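Local coordinates for uncharacterized protein (Leptospirillum rubarum, PDB 3O2I) that is of unknown function, belongs to an uncharacterised protein family and forms a two-chain assembly in the crystal, at residues B[107-110]-B[111-115]. Numbering follows the deposited sequence.
Sequences TEVR and RRINA
Glu108 and Arg112, one helical turn apart, are joined through water 1. The water donates to Glu108 OE1 at 2.5 Å and accepts from Arg112 NE at 3.0 Å. The two groups do not touch directly. Glu108 OE1 also lies alongside the aliphatic start of Arg111, 3.6 Å from its CB. Arg111 NE is 5.2 Å from Glu108 OE1, without a salt bridge. The Glu108 chain bends at chi2 (-58°), which turns the carboxylate forward, toward Arg111.

Water 2 sits at the edge of the Arg110 guanidinium, in its plane, and accepts from Arg110 NH1 at 3.1 Å. It also takes a weak bond from Asn114 ND2. The two side chains run side by side, with Arg110 CG 3.6 Å from Asn114 ND2. With an alanine replacing Asn114, water 2 would probably lose its weak second donor and Arg110 CG its amide neighbour, leaving that chain freer to move.

All nine residues belong to the C-terminal helix 106-117, which stands apart from the antiparallel sheet. Four i to i+4 backbone bonds satisfy the carbonyls of 107-110. Arg111 N and Arg112 N approach Thr107 O and Glu108 O tilted from the carbonyl planes. Ile113 N meets Val109 O nearly in line with its C=O. Asn114 N reaches Arg110 O at 2.9 Å, and the hydrogen bond is almost straight (N-H...O 175°).

The buried side is apolar. Val109 CG1 meets Ile113 CD1 at 4.0 Å, and both side chains pack on Phe100. Phe64 and Tyr57 of the second subunit cover Val109 and Ile113 respectively. Arg110 also lines the pocket of a bound dithiothreitol, probably from the crystallisation liquor.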
# COMPACT_ATOMS: atom_id res chain seq x y z
N THR B 107 -17.98 -7.68 -17.48
CA THR B 107 -18.28 -9.11 -17.57
C THR B 107 -17.02 -9.96 -17.45
O THR B 107 -17.03 -11.00 -16.78
CB THR B 107 -19.07 -9.46 -18.86
OG1 THR B 107 -20.43 -9.07 -18.69
CG2 THR B 107 -19.03 -10.97 -19.13
N GLU B 108 -15.93 -9.53 -18.09
CA GLU B 108 -14.67 -10.26 -17.96
C GLU B 108 -14.07 -10.14 -16.55
O GLU B 108 -13.49 -11.10 -16.04
CB GLU B 108 -13.66 -9.83 -19.02
CG GLU B 108 -13.98 -10.41 -20.40
CD GLU B 108 -14.02 -11.94 -20.41
OE1 GLU B 108 -13.46 -12.59 -19.49
OE2 GLU B 108 -14.60 -12.50 -21.37
N VAL B 109 -14.24 -8.98 -15.92
CA VAL B 109 -13.79 -8.81 -14.55
C VAL B 109 -14.53 -9.80 -13.68
O VAL B 109 -13.91 -10.57 -12.94
CB VAL B 109 -14.02 -7.36 -14.03
CG1 VAL B 109 -13.74 -7.29 -12.53
CG2 VAL B 109 -13.11 -6.37 -14.76
N ARG B 110 -15.85 -9.82 -13.80
CA ARG B 110 -16.65 -10.76 -13.03
C ARG B 110 -16.23 -12.21 -13.33
O ARG B 110 -16.13 -13.04 -12.42
CB ARG B 110 -18.15 -10.55 -13.30
CG ARG B 110 -19.06 -11.38 -12.40
CD ARG B 110 -20.48 -11.43 -12.94
NE ARG B 110 -21.14 -10.12 -13.01
CZ ARG B 110 -21.81 -9.56 -12.01
NH1 ARG B 110 -21.88 -10.18 -10.83
NH2 ARG B 110 -22.39 -8.38 -12.17
N ARG B 111 -15.96 -12.49 -14.60
CA ARG B 111 -15.41 -13.79 -15.01
C ARG B 111 -14.16 -14.15 -14.21
O ARG B 111 -14.07 -15.23 -13.63
CB ARG B 111 -15.06 -13.78 -16.49
CG ARG B 111 -16.02 -14.53 -17.39
CD ARG B 111 -15.45 -15.87 -17.82
NE ARG B 111 -16.46 -16.70 -18.48
CZ ARG B 111 -16.33 -18.00 -18.72
NH1 ARG B 111 -15.24 -18.65 -18.35
NH2 ARG B 111 -17.31 -18.66 -19.34
N ARG B 112 -13.18 -13.24 -14.21
CA ARG B 112 -11.92 -13.50 -13.54
C ARG B 112 -12.12 -13.68 -12.03
O ARG B 112 -11.49 -14.55 -11.41
CB ARG B 112 -10.92 -12.37 -13.82
CG ARG B 112 -10.51 -12.29 -15.28
CD ARG B 112 -9.48 -11.20 -15.52
NE ARG B 112 -8.99 -11.21 -16.89
CZ ARG B 112 -7.93 -10.52 -17.31
NH1 ARG B 112 -7.24 -9.78 -16.46
NH2 ARG B 112 -7.55 -10.59 -18.57
N ILE B 113 -13.01 -12.89 -11.45
CA ILE B 113 -13.27 -12.99 -10.02
C ILE B 113 -13.89 -14.34 -9.67
O ILE B 113 -13.44 -15.02 -8.74
CB ILE B 113 -14.17 -11.86 -9.52
CG1 ILE B 113 -13.41 -10.52 -9.54
CG2 ILE B 113 -14.64 -12.14 -8.12
CD1 ILE B 113 -14.29 -9.35 -9.17
N ASN B 114 -14.93 -14.74 -10.40
CA ASN B 114 -15.54 -16.05 -10.19
C ASN B 114 -14.54 -17.19 -10.31
O ASN B 114 -14.57 -18.12 -9.50
CB ASN B 114 -16.73 -16.27 -11.15
CG ASN B 114 -17.91 -15.38 -10.81
OD1 ASN B 114 -18.23 -15.16 -9.64
ND2 ASN B 114 -18.56 -14.85 -11.84
N ALA B 115 -13.66 -17.13 -11.30
CA ALA B 115 -12.67 -18.19 -11.46
C ALA B 115 -11.76 -18.24 -10.24
O ALA B 115 -11.36 -19.32 -9.79
CB ALA B 115 -11.85 -17.98 -12.72
O HOH W 1 -11.08 -12.33 -18.68
O HOH W 2 -20.76 -12.97 -10.16